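Long-range contacts in aromatic amino acid beta-eliminating lyase/threonine aldolase (Exiguobacterium sibiricum, PDB 3LWS), which belongs to the beta-eliminating lyase family of pyridoxal-phosphate-dependent enzymes and carries its cofactor covalently attached: residues N88-Y93 with E114-G119; C138-L143 with R171-G176. One frame throughout, in Å; residues are numbered along the deposited sequence.

After strand 64-68 and helix 71-86 the chain runs into strand 90-93, passes helices 98-101 and 106-110, and returns as strand 114-117, which pairs with it in interaction 1. That loop is closed before the next opens: after helix 127-131 the chain enters strand 138-142, crosses over through helix 155-167 and comes back as strand 171-176 in interaction 2. The two contacts are thus in series, neither nested nor crossed, yet they meet in one mixed seven-stranded sheet. Strand 90-93 lies between 114-117 and 138-142, and Ala92 N and O probably bond to Cys138 O and Leu140 N. Interaction 1 forms an outer end of the sheet, interaction 2 its buried middle.

Interaction 1 of 2, residues N88-Y93 with E114-G119; sequences NRTVAY and ETILVG
Strands 90-93 and 114-117 run parallel with their axes 31° apart, joined by five backbone hydrogen bonds from Glu114 N to Arg89 O (2.8 Å) at one end to Val118 N to Tyr93 O (2.8 Å) at the other. Before the first strand, Asn88 OD1 accepts from Thr90 N in an Asx turn. On the face bearing Thr90, Ala92 and Ile116, the methyl CG2 of Thr90 meets CD1 of Ile116 at 3.7 Å, and farther along Ala92 CB packs on CG2 of Val118. At the start of the two strands a water bridges Thr90 OG1 (2.7 Å) and Glu114 OE1 (2.6 Å), donating to the latter. On the face of Val91, Tyr93, Thr115 and Leu117, the Tyr93 ring makes the main contact. With CG set between its backbone N and carbonyl carbon (chi1 48°), the ring reaches toward the second strand, where CE1 lies 3.5 Å from Leu117 CD2 and OH 3.2 Å from Thr115 CG2. Tyr93 OH and Thr115 OG1 both hydrogen-bond to Glu100 OE1, which ties the two strands to helix 98-101. Thr115 also touches helix 106-110, while strand 90-93 is paired along its other edge with strand 138-142, putting Val91 against Cys138 and Tyr93 against Leu140.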
loop_
_atom_site.group_PDB
_atom_site.type_symbol
_atom_site.label_atom_id
_atom_site.label_comp_id
_atom_site.label_asym_id
_atom_site.label_seq_id
_atom_site.Cartn_x
_atom_site.Cartn_y
_atom_site.Cartn_z
ATOM N N ASN A 88 -5.738 -9.796 26.319
ATOM C CA ASN A 88 -6.872 -8.947 26.602
ATOM C C ASN A 88 -7.357 -8.386 25.266
ATOM O O ASN A 88 -6.595 -7.742 24.529
ATOM C CB ASN A 88 -6.481 -7.843 27.603
ATOM C CG ASN A 88 -7.673 -7.023 28.093
ATOM O OD1 ASN A 88 -8.482 -6.534 27.307
ATOM N ND2 ASN A 88 -7.754 -6.831 29.407
ATOM N N ARG A 89 -8.609 -8.676 24.952
ATOM C CA ARG A 89 -9.212 -8.264 23.687
ATOM C C ARG A 89 -9.920 -6.909 23.726
ATOM O O ARG A 89 -10.727 -6.626 22.857
ATOM C CB ARG A 89 -10.168 -9.333 23.211
ATOM C CG ARG A 89 -9.428 -10.627 22.874
ATOM C CD ARG A 89 -10.342 -11.667 22.376
ATOM N NE ARG A 89 -9.587 -12.679 21.663
ATOM C CZ ARG A 89 -10.126 -13.567 20.848
ATOM N NH1 ARG A 89 -11.431 -13.592 20.679
ATOM N NH2 ARG A 89 -9.365 -14.441 20.212
ATOM N N THR A 90 -9.626 -6.079 24.709
ATOM C CA THR A 90 -10.275 -4.771 24.803
ATOM C C THR A 90 -9.224 -3.667 24.754
ATOM O O THR A 90 -8.203 -3.749 25.422
ATOM C CB THR A 90 -11.138 -4.641 26.083
ATOM O OG1 THR A 90 -12.190 -5.615 26.039
ATOM C CG2 THR A 90 -11.748 -3.231 26.198
ATOM N N VAL A 91 -9.489 -2.639 23.952
ATOM C CA VAL A 91 -8.622 -1.465 23.855
ATOM C C VAL A 91 -9.474 -0.227 24.164
ATOM O O VAL A 91 -10.700 -0.265 24.044
ATOM C CB VAL A 91 -7.945 -1.374 22.469
ATOM C CG1 VAL A 91 -7.134 -2.658 22.169
ATOM C CG2 VAL A 91 -8.967 -1.097 21.385
ATOM N N ALA A 92 -8.843 0.839 24.611
ATOM C CA ALA A 92 -9.546 2.061 24.867
ATOM C C ALA A 92 -8.904 3.272 24.154
ATOM O O ALA A 92 -7.667 3.374 23.972
ATOM C CB ALA A 92 -9.677 2.298 26.382
ATOM N N TYR A 93 -9.767 4.188 23.749
ATOM C CA TYR A 93 -9.357 5.421 23.105
ATOM C C TYR A 93 -10.511 6.433 23.069
ATOM O O TYR A 93 -11.617 6.140 23.538
ATOM C CB TYR A 93 -8.799 5.153 21.686
ATOM C CG TYR A 93 -9.607 4.259 20.754
ATOM C CD1 TYR A 93 -10.939 4.491 20.521
ATOM C CD2 TYR A 93 -8.996 3.223 20.056
ATOM C CE1 TYR A 93 -11.687 3.685 19.644
ATOM C CE2 TYR A 93 -9.735 2.440 19.136
ATOM C CZ TYR A 93 -11.089 2.693 18.968
ATOM O OH TYR A 93 -11.852 1.963 18.114
ATOM N N GLU A 114 -12.528 -5.406 21.024
ATOM C CA GLU A 114 -13.609 -4.497 21.432
ATOM C C GLU A 114 -12.983 -3.219 21.940
ATOM O O GLU A 114 -11.855 -3.225 22.387
ATOM C CB GLU A 114 -14.481 -5.151 22.516
ATOM C CG GLU A 114 -15.211 -6.378 21.968
ATOM C CD GLU A 114 -16.139 -7.074 22.976
ATOM O OE1 GLU A 114 -16.011 -6.861 24.215
ATOM O OE2 GLU A 114 -17.018 -7.840 22.497
ATOM N N THR A 115 -13.731 -2.126 21.839
ATOM C CA THR A 115 -13.216 -0.823 22.182
ATOM C C THR A 115 -14.101 -0.133 23.231
ATOM O O THR A 115 -15.326 -0.182 23.132
ATOM C CB THR A 115 -13.044 0.031 20.890
ATOM O OG1 THR A 115 -14.319 0.365 20.345
ATOM C CG2 THR A 115 -12.304 -0.751 19.813
ATOM N N ILE A 116 -13.479 0.429 24.254
ATOM C CA ILE A 116 -14.154 1.295 25.222
ATOM C C ILE A 116 -13.833 2.699 24.801
ATOM O O ILE A 116 -12.647 3.032 24.663
ATOM C CB ILE A 116 -13.632 1.102 26.656
ATOM C CG1 ILE A 116 -13.986 -0.297 27.177
ATOM C CG2 ILE A 116 -14.155 2.229 27.599
ATOM C CD1 ILE A 116 -13.269 -0.671 28.458
ATOM N N LEU A 117 -14.860 3.522 24.589
ATOM C CA LEU A 117 -14.657 4.901 24.158
ATOM C C LEU A 117 -14.549 5.758 25.413
ATOM O O LEU A 117 -15.415 5.715 26.249
ATOM C CB LEU A 117 -15.775 5.344 23.217
ATOM C CG LEU A 117 -16.034 4.400 22.017
ATOM C CD1 LEU A 117 -17.205 4.937 21.093
ATOM C CD2 LEU A 117 -14.785 4.151 21.205
ATOM N N VAL A 118 -13.440 6.474 25.573
ATOM C CA VAL A 118 -13.123 7.088 26.857
ATOM C C VAL A 118 -13.513 8.560 26.813
ATOM O O VAL A 118 -13.060 9.285 25.949
ATOM C CB VAL A 118 -11.617 6.992 27.204
ATOM C CG1 VAL A 118 -11.415 7.246 28.681
ATOM C CG2 VAL A 118 -11.045 5.656 26.815
ATOM N N GLY A 119 -14.359 8.989 27.737
ATOM C CA GLY A 119 -14.666 10.420 27.914
ATOM C C GLY A 119 -15.870 10.871 27.110
ATOM O O GLY A 119 -16.875 10.175 27.099
HETATM O O HOH W 1 -14.845 -6.001 26.388
#

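Interaction 2 of 2, residues C138-L143 with R171-G176; sequences CLLLEL and RLHLDG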
loop_
_atom_site.group_PDB
_atom_site.type_symbol
_atom_site.label_atom_id
_atom_site.label_comp_id
_atom_site.label_asym_id
_atom_site.label_seq_id
_atom_site.Cartn_x
_atom_site.Cartn_y
_atom_site.Cartn_z
ATOM N N CYS A 138 -4.604 -2.111 25.749
ATOM C CA CYS A 138 -3.960 -0.903 25.229
ATOM C C CYS A 138 -4.815 0.352 25.354
ATOM O O CYS A 138 -6.003 0.287 25.048
ATOM C CB CYS A 138 -3.656 -1.100 23.770
ATOM S SG CYS A 138 -2.643 0.221 23.079
ATOM N N LEU A 139 -4.229 1.445 25.857
ATOM C CA LEU A 139 -4.806 2.793 25.727
ATOM C C LEU A 139 -4.074 3.468 24.540
ATOM O O LEU A 139 -2.839 3.446 24.489
ATOM C CB LEU A 139 -4.611 3.604 26.988
ATOM C CG LEU A 139 -4.983 5.095 27.011
ATOM C CD1 LEU A 139 -6.467 5.298 26.722
ATOM C CD2 LEU A 139 -4.618 5.695 28.332
ATOM N N LEU A 140 -4.839 4.002 23.582
ATOM C CA LEU A 140 -4.346 4.782 22.449
ATOM C C LEU A 140 -4.640 6.263 22.737
ATOM O O LEU A 140 -5.774 6.627 23.042
ATOM C CB LEU A 140 -5.014 4.333 21.107
ATOM C CG LEU A 140 -4.678 5.109 19.812
ATOM C CD1 LEU A 140 -4.756 4.246 18.553
ATOM C CD2 LEU A 140 -5.556 6.405 19.590
ATOM N N LEU A 141 -3.601 7.093 22.700
ATOM C CA LEU A 141 -3.752 8.530 22.716
ATOM C C LEU A 141 -3.372 9.055 21.341
ATOM O O LEU A 141 -2.489 8.505 20.702
ATOM C CB LEU A 141 -2.846 9.162 23.743
ATOM C CG LEU A 141 -3.123 8.804 25.197
ATOM C CD1 LEU A 141 -2.019 9.364 26.071
ATOM C CD2 LEU A 141 -4.509 9.323 25.595
ATOM N N GLU A 142 -4.049 10.124 20.919
ATOM C CA GLU A 142 -3.784 10.859 19.671
ATOM C C GLU A 142 -3.388 12.311 19.992
ATOM O O GLU A 142 -4.179 13.069 20.558
ATOM C CB GLU A 142 -5.059 10.853 18.821
ATOM C CG GLU A 142 -4.961 11.459 17.451
ATOM C CD GLU A 142 -6.341 11.735 16.822
ATOM O OE1 GLU A 142 -7.225 10.841 16.877
ATOM O OE2 GLU A 142 -6.508 12.837 16.222
ATOM N N LEU A 143 -2.164 12.690 19.671
ATOM C CA LEU A 143 -1.657 14.010 20.005
ATOM C C LEU A 143 -1.469 14.871 18.744
ATOM O O LEU A 143 -0.582 14.564 17.909
ATOM C CB LEU A 143 -0.327 13.877 20.772
ATOM C CG LEU A 143 -0.355 13.099 22.086
ATOM C CD1 LEU A 143 1.065 12.837 22.539
ATOM C CD2 LEU A 143 -1.136 13.847 23.142
ATOM N N ARG A 171 -0.590 -1.266 27.833
ATOM C CA ARG A 171 0.329 -0.745 26.818
ATOM C C ARG A 171 -0.166 0.618 26.349
ATOM O O ARG A 171 -1.369 0.819 26.227
ATOM C CB ARG A 171 0.445 -1.711 25.638
ATOM C CG ARG A 171 1.046 -3.080 26.029
ATOM C CD ARG A 171 2.550 -3.032 26.371
ATOM N NE ARG A 171 2.990 -4.377 26.748
ATOM C CZ ARG A 171 2.808 -4.957 27.942
ATOM N NH1 ARG A 171 2.236 -4.324 28.970
ATOM N NH2 ARG A 171 3.200 -6.210 28.106
ATOM N N LEU A 172 0.742 1.565 26.140
ATOM C CA LEU A 172 0.354 2.908 25.711
ATOM C C LEU A 172 0.826 3.163 24.299
ATOM O O LEU A 172 2.037 3.142 23.995
ATOM C CB LEU A 172 0.860 3.957 26.682
ATOM C CG LEU A 172 0.221 5.324 26.635
ATOM C CD1 LEU A 172 -1.242 5.253 26.921
ATOM C CD2 LEU A 172 0.948 6.218 27.650
ATOM N N HIS A 173 -0.144 3.375 23.417
ATOM C CA HIS A 173 0.148 3.586 22.013
ATOM C C HIS A 173 -0.117 5.024 21.599
ATOM O O HIS A 173 -1.148 5.594 21.959
ATOM C CB HIS A 173 -0.662 2.654 21.132
ATOM C CG HIS A 173 -0.468 2.922 19.666
ATOM N ND1 HIS A 173 0.653 2.499 18.980
ATOM C CD2 HIS A 173 -1.186 3.672 18.796
ATOM C CE1 HIS A 173 0.571 2.916 17.726
ATOM N NE2 HIS A 173 -0.532 3.640 17.590
ATOM N N LEU A 174 0.812 5.609 20.829
ATOM C CA LEU A 174 0.644 6.995 20.334
ATOM C C LEU A 174 0.239 7.005 18.853
ATOM O O LEU A 174 0.908 6.427 17.992
ATOM C CB LEU A 174 1.909 7.840 20.553
ATOM C CG LEU A 174 1.970 9.235 19.904
ATOM C CD1 LEU A 174 0.803 10.127 20.325
ATOM C CD2 LEU A 174 3.325 9.946 20.213
ATOM N N ASP A 175 -0.918 7.600 18.611
ATOM C CA ASP A 175 -1.326 8.069 17.303
ATOM C C ASP A 175 -0.680 9.450 17.151
ATOM O O ASP A 175 -1.216 10.490 17.560
ATOM C CB ASP A 175 -2.851 8.106 17.157
ATOM C CG ASP A 175 -3.297 8.415 15.762
ATOM O OD1 ASP A 175 -2.540 9.095 15.033
ATOM O OD2 ASP A 175 -4.409 7.954 15.380
ATOM N N GLY A 176 0.502 9.403 16.563
ATOM C CA GLY A 176 1.279 10.547 16.257
ATOM C C GLY A 176 1.214 10.933 14.795
ATOM O O GLY A 176 2.192 11.414 14.247
HETATM O O HOH W 2 -6.979 8.034 16.368
HETATM O O HOH W 3 -1.567 12.812 16.085
#
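Asp175 lies alongside Glu142, where parallel strands 171-176 and 138-142 pair at an axis angle of 25°. Its CB sits 3.6 Å from Leu141 O and 4.0 Å from Leu140 CD2. With CG anti to the backbone N (chi1 -173°), the side chain points the same way as that of Glu142, and the two CG atoms are 3.9 Å apart. At the tip, OD1 accepts from Ala177 N, whereas OD2 bonds to Gln75 NE2 and to N1 of the modified residue LLP at position 206. The carboxylates are turned 41° apart and bridged by a water that donates to Glu142 OE1 (2.9 Å) and Asp175 OD2 (2.8 Å); Glu142 OE2 accepts from Arg146 N. On the same face, Leu140 CD1 meets the edge of the His173 ring at CD2 (3.6 Å), while ND1 and NE2 of that ring bond to Ser199 and Gln75. On the face of Leu139, Leu141, Leu172 and Leu174, Leu172 CD1 packs against Leu139 CD2. Leu143, just past its strand, crosses Leu174 at about a right angle, their CD1 atoms 3.5 Å apart. This is a beta-alpha-beta crossover in the large domain of a fold type I pyridoxal-phosphate enzyme, with an aspartate near a strand's C-terminal end holding the pyridine nitrogen.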